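Cysteine desulfurase (Stenotrophomonas maltophilia, PDB 6WCI) probably catalyses, with pyridoxal phosphate as cofactor, the removal of sulfur from L-cysteine to give L-alanine, handing the sulfur to a carrier. Local coordinates at residues D88-A93 with A301-L306; I138-H143 with I161-I166; M266-G271 with P290-A295; V376-G381 with A396-S401. All blocks are in the same frame, centred on the assembly; numbering follows the deposited sequence.

Contact 1. Residues D88-A93 with A301-L306; sequences DAYEGA and AGFIGL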
loop_
_atom_site.group_PDB
_atom_site.type_symbol
_atom_site.label_atom_id
_atom_site.label_comp_id
_atom_site.label_asym_id
_atom_site.label_seq_id
_atom_site.Cartn_x
_atom_site.Cartn_y
_atom_site.Cartn_z
ATOM N N ASP B 88 6.803 -11.206 -14.115
ATOM C CA ASP B 88 5.774 -11.987 -14.800
ATOM C C ASP B 88 4.610 -12.302 -13.868
ATOM O O ASP B 88 3.445 -12.243 -14.277
ATOM C CB ASP B 88 6.376 -13.271 -15.366
ATOM C CG ASP B 88 7.402 -12.998 -16.449
ATOM O OD1 ASP B 88 7.547 -11.822 -16.853
ATOM O OD2 ASP B 88 8.066 -13.953 -16.897
ATOM N N ALA B 89 4.903 -12.629 -12.612
ATOM C CA ALA B 89 3.835 -12.917 -11.660
ATOM C C ALA B 89 3.014 -11.669 -11.358
ATOM O O ALA B 89 1.779 -11.727 -11.268
ATOM C CB ALA B 89 4.437 -13.497 -10.379
ATOM N N TYR B 90 3.683 -10.527 -11.214
ATOM C CA TYR B 90 2.996 -9.302 -10.827
ATOM C C TYR B 90 2.122 -8.782 -11.959
ATOM O O TYR B 90 0.932 -8.502 -11.765
ATOM C CB TYR B 90 4.025 -8.260 -10.397
ATOM C CG TYR B 90 3.469 -6.877 -10.155
ATOM C CD1 TYR B 90 2.677 -6.603 -9.041
ATOM C CD2 TYR B 90 3.769 -5.832 -11.021
ATOM C CE1 TYR B 90 2.166 -5.319 -8.820
ATOM C CE2 TYR B 90 3.276 -4.557 -10.807
ATOM C CZ TYR B 90 2.483 -4.300 -9.707
ATOM O OH TYR B 90 2.006 -3.015 -9.508
ATOM N N GLU B 91 2.692 -8.643 -13.156
ATOM C CA GLU B 91 1.873 -8.248 -14.289
ATOM C C GLU B 91 0.875 -9.337 -14.651
ATOM O O GLU B 91 -0.199 -9.028 -15.169
ATOM C CB GLU B 91 2.750 -7.892 -15.487
ATOM C CG GLU B 91 3.539 -6.590 -15.311
ATOM C CD GLU B 91 2.646 -5.349 -15.126
ATOM O OE1 GLU B 91 1.469 -5.370 -15.551
ATOM O OE2 GLU B 91 3.134 -4.345 -14.550
ATOM N N GLY B 92 1.206 -10.605 -14.397
ATOM C CA GLY B 92 0.216 -11.660 -14.571
ATOM C C GLY B 92 -0.997 -11.459 -13.682
ATOM O O GLY B 92 -2.129 -11.745 -14.079
ATOM N N ALA B 93 -0.777 -10.941 -12.472
ATOM C CA ALA B 93 -1.876 -10.719 -11.542
ATOM C C ALA B 93 -2.780 -9.596 -12.019
ATOM O O ALA B 93 -3.999 -9.652 -11.831
ATOM C CB ALA B 93 -1.327 -10.401 -10.154
ATOM N N ALA B 301 4.045 -8.789 -3.324
ATOM C CA ALA B 301 3.530 -10.028 -2.752
ATOM C C ALA B 301 2.016 -9.977 -2.659
ATOM O O ALA B 301 1.327 -10.923 -3.053
ATOM C CB ALA B 301 4.143 -10.268 -1.377
ATOM N N GLY B 302 1.491 -8.864 -2.152
ATOM C CA GLY B 302 0.052 -8.721 -2.039
ATOM C C GLY B 302 -0.659 -8.880 -3.370
ATOM O O GLY B 302 -1.684 -9.557 -3.459
ATOM N N PHE B 303 -0.122 -8.269 -4.431
ATOM C CA PHE B 303 -0.815 -8.368 -5.712
ATOM C C PHE B 303 -0.642 -9.730 -6.375
ATOM O O PHE B 303 -1.557 -10.188 -7.071
ATOM C CB PHE B 303 -0.387 -7.225 -6.632
ATOM C CG PHE B 303 -1.142 -5.970 -6.348
ATOM C CD1 PHE B 303 -2.464 -5.853 -6.748
ATOM C CD2 PHE B 303 -0.576 -4.953 -5.597
ATOM C CE1 PHE B 303 -3.200 -4.724 -6.446
ATOM C CE2 PHE B 303 -1.310 -3.834 -5.287
ATOM C CZ PHE B 303 -2.621 -3.714 -5.724
ATOM N N ILE B 304 0.486 -10.403 -6.169
ATOM C CA ILE B 304 0.578 -11.792 -6.615
ATOM C C ILE B 304 -0.506 -12.640 -5.954
ATOM O O ILE B 304 -1.164 -13.457 -6.610
ATOM C CB ILE B 304 1.978 -12.350 -6.335
ATOM C CG1 ILE B 304 2.986 -11.719 -7.293
ATOM C CG2 ILE B 304 1.997 -13.887 -6.456
ATOM C CD1 ILE B 304 4.383 -12.198 -7.017
ATOM N N GLY B 305 -0.724 -12.444 -4.653
ATOM C CA GLY B 305 -1.801 -13.154 -3.982
ATOM C C GLY B 305 -3.179 -12.722 -4.457
ATOM O O GLY B 305 -4.097 -13.541 -4.538
ATOM N N LEU B 306 -3.349 -11.432 -4.772
ATOM C CA LEU B 306 -4.652 -10.968 -5.247
ATOM C C LEU B 306 -4.980 -11.580 -6.600
ATOM O O LEU B 306 -6.132 -11.945 -6.861
ATOM C CB LEU B 306 -4.705 -9.435 -5.315
ATOM C CG LEU B 306 -6.082 -8.884 -5.765
ATOM C CD1 LEU B 306 -7.201 -9.338 -4.798
ATOM C CD2 LEU B 306 -6.130 -7.362 -5.970
#

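Contact 2. Residues I138-H143 with I161-I166; sequences ITRMEH and IRVAEI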
loop_
_atom_site.group_PDB
_atom_site.type_symbol
_atom_site.label_atom_id
_atom_site.label_comp_id
_atom_site.label_asym_id
_atom_site.label_seq_id
_atom_site.Cartn_x
_atom_site.Cartn_y
_atom_site.Cartn_z
ATOM N N ILE B 138 -23.486 12.772 -3.772
ATOM C CA ILE B 138 -23.045 11.595 -3.023
ATOM C C ILE B 138 -24.271 10.955 -2.397
ATOM O O ILE B 138 -25.084 11.660 -1.791
ATOM C CB ILE B 138 -22.040 11.969 -1.915
ATOM C CG1 ILE B 138 -20.926 12.878 -2.467
ATOM C CG2 ILE B 138 -21.504 10.711 -1.216
ATOM C CD1 ILE B 138 -19.965 13.364 -1.400
ATOM N N THR B 139 -24.400 9.631 -2.504
ATOM C CA THR B 139 -25.601 8.995 -1.957
ATOM C C THR B 139 -25.517 8.876 -0.440
ATOM O O THR B 139 -24.433 8.791 0.146
ATOM C CB THR B 139 -25.845 7.602 -2.543
ATOM O OG1 THR B 139 -25.256 6.611 -1.691
ATOM C CG2 THR B 139 -25.277 7.479 -3.934
ATOM N N ARG B 140 -26.695 8.858 0.187
ATOM C CA ARG B 140 -26.830 8.713 1.632
ATOM C C ARG B 140 -26.166 7.448 2.176
ATOM O O ARG B 140 -25.801 7.412 3.356
ATOM C CB ARG B 140 -28.327 8.722 1.980
ATOM C CG ARG B 140 -28.679 8.425 3.419
ATOM C CD ARG B 140 -28.108 9.467 4.356
ATOM N NE ARG B 140 -28.626 10.801 4.074
ATOM C CZ ARG B 140 -28.397 11.856 4.845
ATOM N NH1 ARG B 140 -27.664 11.721 5.946
ATOM N NH2 ARG B 140 -28.889 13.041 4.514
ATOM N N MET B 141 -25.987 6.417 1.349
ATOM C CA MET B 141 -25.533 5.116 1.822
ATOM C C MET B 141 -24.057 4.867 1.559
ATOM O O MET B 141 -23.583 3.750 1.797
ATOM C CB MET B 141 -26.365 4.001 1.182
ATOM C CG MET B 141 -26.054 3.756 -0.286
ATOM S SD MET B 141 -26.940 2.326 -0.955
ATOM C CE MET B 141 -28.654 2.782 -0.665
ATOM N N GLU B 142 -23.323 5.875 1.075
ATOM C CA GLU B 142 -21.911 5.706 0.751
ATOM C C GLU B 142 -21.085 5.417 1.995
ATOM O O GLU B 142 -21.401 5.857 3.103
ATOM C CB GLU B 142 -21.347 6.956 0.065
ATOM C CG GLU B 142 -21.936 7.198 -1.313
ATOM C CD GLU B 142 -21.921 5.934 -2.157
ATOM O OE1 GLU B 142 -20.815 5.413 -2.441
ATOM O OE2 GLU B 142 -23.018 5.452 -2.514
ATOM N N HIS B 143 -20.009 4.669 1.792
ATOM C CA HIS B 143 -19.014 4.445 2.820
ATOM C C HIS B 143 -18.121 5.680 2.892
ATOM O O HIS B 143 -17.997 6.427 1.918
ATOM C CB HIS B 143 -18.242 3.168 2.465
ATOM C CG HIS B 143 -17.157 2.783 3.422
ATOM N ND1 HIS B 143 -15.888 3.311 3.350
ATOM C CD2 HIS B 143 -17.116 1.835 4.393
ATOM C CE1 HIS B 143 -15.124 2.749 4.271
ATOM N NE2 HIS B 143 -15.845 1.845 4.915
ATOM N N ILE B 161 -21.380 19.849 -1.855
ATOM C CA ILE B 161 -21.809 18.457 -1.822
ATOM C C ILE B 161 -23.315 18.416 -1.610
ATOM O O ILE B 161 -23.842 19.085 -0.712
ATOM C CB ILE B 161 -21.072 17.683 -0.721
ATOM C CG1 ILE B 161 -19.592 17.507 -1.098
ATOM C CG2 ILE B 161 -21.743 16.340 -0.472
ATOM C CD1 ILE B 161 -18.834 16.656 -0.130
ATOM N N ARG B 162 -24.006 17.628 -2.430
ATOM C CA ARG B 162 -25.443 17.422 -2.318
ATOM C C ARG B 162 -25.701 15.932 -2.145
ATOM O O ARG B 162 -24.976 15.103 -2.697
ATOM C CB ARG B 162 -26.159 17.972 -3.563
ATOM C CG ARG B 162 -27.660 17.782 -3.605
ATOM C CD ARG B 162 -28.195 18.232 -4.950
ATOM N NE ARG B 162 -27.931 19.649 -5.198
ATOM C CZ ARG B 162 -28.057 20.229 -6.388
ATOM N NH1 ARG B 162 -28.432 19.498 -7.431
ATOM N NH2 ARG B 162 -27.802 21.531 -6.540
ATOM N N VAL B 163 -26.722 15.581 -1.360
ATOM C CA VAL B 163 -26.947 14.190 -0.955
ATOM C C VAL B 163 -28.067 13.581 -1.785
ATOM O O VAL B 163 -29.127 14.190 -1.956
ATOM C CB VAL B 163 -27.270 14.078 0.547
ATOM C CG1 VAL B 163 -27.471 12.601 0.936
ATOM C CG2 VAL B 163 -26.161 14.680 1.381
ATOM N N ALA B 164 -27.837 12.372 -2.294
ATOM C CA ALA B 164 -28.878 11.590 -2.951
ATOM C C ALA B 164 -29.526 10.658 -1.927
ATOM O O ALA B 164 -28.853 9.794 -1.357
ATOM C CB ALA B 164 -28.289 10.805 -4.124
ATOM N N GLU B 165 -30.833 10.824 -1.698
ATOM C CA GLU B 165 -31.464 10.186 -0.553
ATOM C C GLU B 165 -31.847 8.737 -0.847
ATOM O O GLU B 165 -31.868 8.276 -1.990
ATOM C CB GLU B 165 -32.717 10.960 -0.108
ATOM C CG GLU B 165 -32.457 12.274 0.639
ATOM C CD GLU B 165 -31.345 12.179 1.700
ATOM O OE1 GLU B 165 -31.098 11.083 2.257
ATOM O OE2 GLU B 165 -30.709 13.223 1.977
ATOM N N ILE B 166 -32.167 8.019 0.223
ATOM C CA ILE B 166 -32.619 6.641 0.139
ATOM C C ILE B 166 -34.028 6.577 0.715
ATOM O O ILE B 166 -34.465 7.470 1.440
ATOM C CB ILE B 166 -31.671 5.674 0.881
ATOM C CG1 ILE B 166 -31.648 5.983 2.378
ATOM C CG2 ILE B 166 -30.244 5.775 0.312
ATOM C CD1 ILE B 166 -31.292 4.780 3.244
#

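Contact 3. Residues M266-G271 with P290-A295; sequences MPPFLG and PHKFEA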
loop_
_atom_site.group_PDB
_atom_site.type_symbol
_atom_site.label_atom_id
_atom_site.label_comp_id
_atom_site.label_asym_id
_atom_site.label_seq_id
_atom_site.Cartn_x
_atom_site.Cartn_y
_atom_site.Cartn_z
ATOM N N MET B 266 -5.799 12.813 -16.990
ATOM C CA MET B 266 -5.541 13.119 -15.588
ATOM C C MET B 266 -4.047 13.328 -15.341
ATOM O O MET B 266 -3.222 12.548 -15.829
ATOM C CB MET B 266 -6.029 11.981 -14.695
ATOM C CG MET B 266 -7.552 11.936 -14.484
ATOM S SD MET B 266 -8.113 10.329 -13.858
ATOM C CE MET B 266 -7.197 10.153 -12.341
ATOM N N PRO B 267 -3.673 14.326 -14.546
ATOM C CA PRO B 267 -2.260 14.497 -14.177
ATOM C C PRO B 267 -1.833 13.436 -13.180
ATOM O O PRO B 267 -2.673 12.850 -12.482
ATOM C CB PRO B 267 -2.231 15.893 -13.542
ATOM C CG PRO B 267 -3.612 16.042 -12.974
ATOM C CD PRO B 267 -4.519 15.390 -13.979
ATOM N N PRO B 268 -0.538 13.140 -13.096
ATOM C CA PRO B 268 -0.086 12.154 -12.112
ATOM C C PRO B 268 -0.436 12.594 -10.702
ATOM O O PRO B 268 -0.610 13.784 -10.420
ATOM C CB PRO B 268 1.432 12.094 -12.323
ATOM C CG PRO B 268 1.789 13.240 -13.205
ATOM C CD PRO B 268 0.553 13.632 -13.954
ATOM N N PHE B 269 -0.578 11.603 -9.823
ATOM C CA PHE B 269 -0.892 11.851 -8.422
ATOM C C PHE B 269 0.378 11.692 -7.591
ATOM O O PHE B 269 1.043 12.681 -7.276
ATOM C CB PHE B 269 -2.001 10.897 -7.942
ATOM C CG PHE B 269 -2.435 11.137 -6.527
ATOM C CD1 PHE B 269 -2.340 12.400 -5.969
ATOM C CD2 PHE B 269 -2.914 10.100 -5.751
ATOM C CE1 PHE B 269 -2.720 12.622 -4.663
ATOM C CE2 PHE B 269 -3.299 10.315 -4.442
ATOM C CZ PHE B 269 -3.206 11.580 -3.900
ATOM N N LEU B 270 0.735 10.469 -7.226
ATOM C CA LEU B 270 2.012 10.263 -6.551
ATOM C C LEU B 270 3.142 10.291 -7.573
ATOM O O LEU B 270 3.022 9.743 -8.674
ATOM C CB LEU B 270 2.026 8.948 -5.776
ATOM C CG LEU B 270 1.539 8.970 -4.312
ATOM C CD1 LEU B 270 0.225 9.675 -4.165
ATOM C CD2 LEU B 270 1.454 7.570 -3.706
ATOM N N GLY B 271 4.239 10.943 -7.201
ATOM C CA GLY B 271 5.432 11.012 -8.029
ATOM C C GLY B 271 6.547 10.150 -7.466
ATOM O O GLY B 271 6.671 9.984 -6.250
ATOM N N PRO B 290 -1.148 2.223 -17.181
ATOM C CA PRO B 290 -1.478 2.491 -15.774
ATOM C C PRO B 290 -0.287 2.885 -14.883
ATOM O O PRO B 290 -0.516 3.426 -13.801
ATOM C CB PRO B 290 -2.063 1.154 -15.304
ATOM C CG PRO B 290 -1.294 0.125 -16.097
ATOM C CD PRO B 290 -1.077 0.778 -17.470
ATOM N N HIS B 291 0.947 2.586 -15.308
ATOM C CA HIS B 291 2.111 2.827 -14.451
ATOM C C HIS B 291 2.280 4.300 -14.104
ATOM O O HIS B 291 2.875 4.614 -13.067
ATOM C CB HIS B 291 3.378 2.300 -15.120
ATOM C CG HIS B 291 3.405 0.812 -15.236
ATOM N ND1 HIS B 291 3.067 0.150 -16.395
ATOM C CD2 HIS B 291 3.694 -0.144 -14.324
ATOM C CE1 HIS B 291 3.163 -1.153 -16.196
ATOM N NE2 HIS B 291 3.540 -1.357 -14.948
ATOM N N LYS B 292 1.768 5.195 -14.949
ATOM C CA LYS B 292 1.633 6.616 -14.660
ATOM C C LYS B 292 1.124 6.879 -13.245
ATOM O O LYS B 292 1.512 7.869 -12.615
ATOM C CB LYS B 292 0.690 7.239 -15.698
ATOM C CG LYS B 292 0.423 8.727 -15.569
ATOM C CD LYS B 292 -0.543 9.162 -16.670
ATOM C CE LYS B 292 -0.920 10.625 -16.562
ATOM N NZ LYS B 292 -1.827 10.997 -17.670
ATOM N N PHE B 293 0.254 5.998 -12.738
ATOM C CA PHE B 293 -0.401 6.191 -11.450
ATOM C C PHE B 293 0.071 5.199 -10.389
ATOM O O PHE B 293 -0.527 5.138 -9.311
ATOM C CB PHE B 293 -1.933 6.131 -11.610
ATOM C CG PHE B 293 -2.485 7.203 -12.519
ATOM C CD1 PHE B 293 -2.547 8.529 -12.097
ATOM C CD2 PHE B 293 -2.911 6.892 -13.801
ATOM C CE1 PHE B 293 -3.044 9.536 -12.948
ATOM C CE2 PHE B 293 -3.414 7.878 -14.657
ATOM C CZ PHE B 293 -3.475 9.213 -14.228
ATOM N N GLU B 294 1.157 4.461 -10.648
ATOM C CA GLU B 294 1.738 3.489 -9.717
ATOM C C GLU B 294 3.186 3.900 -9.441
ATOM O O GLU B 294 4.109 3.471 -10.141
ATOM C CB GLU B 294 1.650 2.051 -10.293
ATOM C CG GLU B 294 0.202 1.548 -10.497
ATOM C CD GLU B 294 0.090 0.439 -11.539
ATOM O OE1 GLU B 294 1.136 0.025 -12.089
ATOM O OE2 GLU B 294 -1.048 -0.012 -11.820
ATOM N N ALA B 295 3.386 4.727 -8.419
ATOM C CA ALA B 295 4.704 5.276 -8.113
ATOM C C ALA B 295 5.435 4.376 -7.122
ATOM O O ALA B 295 4.842 3.920 -6.140
ATOM C CB ALA B 295 4.579 6.698 -7.554
HETATM O O HOH W 1 0.903 9.195 -10.299
HETATM O O HOH W 2 -0.558 7.965 -7.798
#

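Contact 4. Residues V376-G381 with A396-S401; sequences VAVRSG and ATCRAS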
loop_
_atom_site.group_PDB
_atom_site.type_symbol
_atom_site.label_atom_id
_atom_site.label_comp_id
_atom_site.label_asym_id
_atom_site.label_seq_id
_atom_site.Cartn_x
_atom_site.Cartn_y
_atom_site.Cartn_z
ATOM N N VAL B 376 -19.048 -16.482 17.868
ATOM C CA VAL B 376 -19.608 -15.809 16.705
ATOM C C VAL B 376 -18.934 -14.456 16.548
ATOM O O VAL B 376 -18.922 -13.644 17.479
ATOM C CB VAL B 376 -21.132 -15.641 16.837
ATOM C CG1 VAL B 376 -21.658 -14.860 15.644
ATOM C CG2 VAL B 376 -21.820 -16.987 16.939
ATOM N N ALA B 377 -18.382 -14.205 15.371
ATOM C CA ALA B 377 -17.754 -12.925 15.069
ATOM C C ALA B 377 -18.706 -12.106 14.205
ATOM O O ALA B 377 -18.990 -12.466 13.060
ATOM C CB ALA B 377 -16.411 -13.125 14.374
ATOM N N VAL B 378 -19.221 -11.020 14.766
ATOM C CA VAL B 378 -19.939 -10.004 14.013
ATOM C C VAL B 378 -19.370 -8.649 14.407
ATOM O O VAL B 378 -18.500 -8.543 15.268
ATOM C CB VAL B 378 -21.466 -10.050 14.250
ATOM C CG1 VAL B 378 -22.032 -11.405 13.873
ATOM C CG2 VAL B 378 -21.792 -9.717 15.693
ATOM N N ARG B 379 -19.885 -7.606 13.776
ATOM C CA ARG B 379 -19.420 -6.252 14.016
ATOM C C ARG B 379 -20.612 -5.385 14.379
ATOM O O ARG B 379 -21.623 -5.389 13.668
ATOM C CB ARG B 379 -18.724 -5.698 12.780
ATOM C CG ARG B 379 -18.243 -4.265 12.909
ATOM C CD ARG B 379 -17.279 -4.118 14.072
ATOM N NE ARG B 379 -16.483 -2.898 13.978
ATOM C CZ ARG B 379 -15.907 -2.312 15.023
ATOM N NH1 ARG B 379 -16.049 -2.837 16.237
ATOM N NH2 ARG B 379 -15.199 -1.202 14.857
ATOM N N SER B 380 -20.494 -4.631 15.463
ATOM C CA SER B 380 -21.505 -3.648 15.819
ATOM C C SER B 380 -20.896 -2.254 15.820
ATOM O O SER B 380 -19.745 -2.070 16.226
ATOM C CB SER B 380 -22.122 -3.956 17.174
ATOM O OG SER B 380 -22.799 -5.199 17.132
ATOM N N GLY B 381 -21.666 -1.284 15.361
ATOM C CA GLY B 381 -21.233 0.094 15.372
ATOM C C GLY B 381 -21.852 0.849 14.205
ATOM O O GLY B 381 -23.001 0.591 13.833
ATOM N N ALA B 396 -26.224 2.683 16.257
ATOM C CA ALA B 396 -25.423 1.527 15.889
ATOM C C ALA B 396 -26.353 0.440 15.377
ATOM O O ALA B 396 -27.570 0.506 15.556
ATOM C CB ALA B 396 -24.596 1.012 17.072
ATOM N N THR B 397 -25.760 -0.549 14.715
ATOM C CA THR B 397 -26.455 -1.769 14.341
ATOM C C THR B 397 -25.513 -2.938 14.570
ATOM O O THR B 397 -24.296 -2.767 14.691
ATOM C CB THR B 397 -26.910 -1.782 12.872
ATOM O OG1 THR B 397 -25.761 -1.814 12.014
ATOM C CG2 THR B 397 -27.768 -0.564 12.544
ATOM N N CYS B 398 -26.087 -4.130 14.635
ATOM C CA CYS B 398 -25.310 -5.358 14.630
ATOM C C CYS B 398 -25.340 -5.923 13.219
ATOM O O CYS B 398 -26.406 -5.998 12.601
ATOM C CB CYS B 398 -25.859 -6.370 15.632
ATOM S SG CYS B 398 -24.705 -7.717 15.973
ATOM N N ARG B 399 -24.174 -6.284 12.694
ATOM C CA ARG B 399 -24.075 -6.648 11.290
ATOM C C ARG B 399 -23.480 -8.034 11.159
ATOM O O ARG B 399 -22.334 -8.264 11.560
ATOM C CB ARG B 399 -23.243 -5.641 10.504
ATOM C CG ARG B 399 -23.255 -5.918 9.013
ATOM C CD ARG B 399 -22.229 -5.064 8.271
ATOM N NE ARG B 399 -20.867 -5.345 8.721
ATOM C CZ ARG B 399 -19.786 -4.708 8.279
ATOM N NH1 ARG B 399 -19.909 -3.757 7.365
ATOM N NH2 ARG B 399 -18.582 -5.025 8.741
ATOM N N ALA B 400 -24.259 -8.944 10.591
ATOM C CA ALA B 400 -23.767 -10.247 10.177
ATOM C C ALA B 400 -23.622 -10.221 8.666
ATOM O O ALA B 400 -24.539 -9.791 7.961
ATOM C CB ALA B 400 -24.715 -11.364 10.610
ATOM N N SER B 401 -22.460 -10.631 8.170
ATOM C CA SER B 401 -22.189 -10.600 6.741
ATOM C C SER B 401 -21.606 -11.940 6.329
ATOM O O SER B 401 -20.529 -12.327 6.794
ATOM C CB SER B 401 -21.259 -9.439 6.372
ATOM O OG SER B 401 -20.279 -9.206 7.371
#

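Contact 1. Residues D88-A93 with A301-L306
Helices 81-101 and 300-316 of the class-V aminotransferase fold cross where Ala89, Tyr90 and Ala93 meet Phe303 and Ile304. The short segments come within 8.1 Å, axis to axis, with their N-to-C directions 53° apart; Ala89 and Ala93 face the partner helix, consistent with this close approach. Ala89 points its methyl at the second helix and touches the far end of Ile304, CB to CD1 at 3.6 Å. Ile304 has CG1 anti to its own carbonyl carbon (chi1 -72°), and the chain then runs on extended, which carries CD1 across to that methyl. One turn later, Ala93 sits against the backbone of the partner helix: its CB is 3.1 Å from the carbonyl O of Phe303, a tight approach. To one side of the two alanines, the Tyr90 ring runs alongside Phe303, both side chains pointing the same way. What touches is the ring edge of Tyr90, with CE1 3.9 Å from Phe303 CB near the plane of the tyrosine ring, so this is no face-to-face stack. Beyond the contact, both aromatic residues also lean on Leu110 of strand 108-111, while Phe67 of helix 58-70 packs on Ile304. No hydrogen bond crosses between the two segments; the pairing therefore rests here on shape, with methyl groups, one tyrosine edge and a backbone carbonyl meeting in a largely buried seam.

Contact 2. Residues I138-H143 with I161-I166
Ile138 and Ala164 belong to neighbouring parallel strands, and three backbone bonds join their segments. Ile138 N donates to Arg162 O at 3.0 Å, Ile138 O accepts from Ala164 N at 2.9 Å, and Arg140 N, just past the strand end, reaches Ala164 O at 2.8 Å. These bonds close the beta-alpha-beta unit of strand 135-139, helix 148-157 and strand 160-164, the last strand being outermost in the seven-stranded sheet of this chain. After the strands, Arg140 grips Glu165 side-on in a two-bond salt bridge: NE holds OE1 at 3.1 Å and NH2 holds OE2 at 3.1 Å. Each carboxylate oxygen uses its syn lone pair, and the two flat groups lie nearly coplanar, 28° apart; OE2 lies in the guanidinium plane, OE1 20° out of it. The third nitrogen, NH1, is satisfied by Pro387 O. Bends at chi2 and chi3 fold the arginine back so that it lies beside the glutamate. In the turn, Thr139 OG1 accepts from Met141 N, making an ST turn, and donates to the anti lone pair of Glu142 OE2 at 2.7 Å; that oxygen also accepts from Thr191 N. Apolar contacts flank the polar ones: Ile138 CD1 rests on Ile161 CG2 at 3.6 Å, and Met141 CE on Ile166 CG2 at 3.5 Å. Phe281 of the second subunit packs on Ile138, Arg140, Ile161 and Val163.

Contact 3. Residues M266-G271 with P290-A295
Met266, the first residue past helix 260-265, offers its carbonyl O to Lys292 NZ at 2.8 Å, and the ammonium group approaches nearly along the C=O axis. The lysine reaches it fully stretched, every torsion anti from chi1 (-180°) onward, and NZ also bonds Leu263 O. A charge held by carbonyls at the C-terminal end of a helix would probably be favoured by the helix dipole. Met266 CB also meets the ring of Phe293, at CZ, 3.8 Å away. Next, Pro267 O lies near the ring plane at the edge of Phe293, 3.4 Å from CE1, while it accepts a hydrogen bond from Ser124 OG. Pro268 lies against the lysine chain, its CD 4.2 Å from Lys292 CE. Phe269 meets Tyr123 of both subunits: its ring stacks on that of its own chain and lies edge-to-face with that of the second. Phe269 and Leu270 are tied across by water: one water accepts from Phe269 N and donates to both Leu270 O and Lys292 O, and a second accepts from Leu270 N and donates to Phe293 O at 3.2 Å. Leu270 CB touches Ala295 CB at 3.8 Å, and Gly271 backs the same methyl before giving its N to Asn119 of the second subunit. The paired loops pack against helix 114-126, through Leu120 on Phe269 and Phe293, and against strand 108-111, through Val109 on Phe293.

Contact 4. Residues V376-G381 with A396-S401
Arg399 N donates to Arg379 O at 2.9 Å, and further along Gly381 and Thr397 bond each other twice: Gly381 N to Thr397 O at 3.1 Å, and Thr397 N to Gly381 O, also at 3.1 Å. The return bond of the first pair, Arg379 N to Arg399 O, is weak. Between these two hydrogen-bonded pairs, Ser380 and Cys398 form a non-hydrogen-bonded one, where Ser380 CA makes a CA-H...O contact with Thr397 O at 3.1 Å. Gly381 takes backbone angles (phi 149°, psi -145°) at which a CB would run into the carbonyl O of the residue before, so glycine suits the position. On the Ser380 face, Cys398 has SG anti to its backbone N (chi1 -165°), which brings the sulfur to both Val378 CG2, 3.5 Å away, and Ser380 OG, 3.4 Å away; that hydroxyl has its own hydrogen bond to Ala364 O. Val378 also presses CB onto Arg399 O at 3.3 Å. On the other face, Arg399 passes beside Arg379 CB, and its NH1 is held by Asn195 O, while Thr397 OG1 bonds His383 NE2. Helices 364-373 and 408-422 pack on the Val378 side. The strands are antiparallel neighbours in the six-stranded mixed sheet, built from both ends of the chain, of the small domain of a fold-type I pyridoxal phosphate enzyme, and the link between them carries Cys384, oxidised here to S-hydroxycysteine; in SufS enzymes a cysteine in this loop receives the sulfur.

How the contacts relate
Contact 1 spans the longest stretch of chain, and contacts 2 and 3 fall in order between its two segments; contact 4 comes after it. Contacts 1 and 3 touch through a probable hydrogen bond between Glu91 and His291, and strand 108-111 backs both, at one end of the seven-stranded sheet. Contact 2 forms the other end, its centre about 29 Å from that of contact 3. Contact 4 belongs to the six-stranded sheet, yet its nearest atoms come to about 7 Å from contact 2, and Asn195 links the two by bonding Arg399 and touching His143. All four lie near the second subunit, so helix pair, loops and parts of both sheets border the dimer interface.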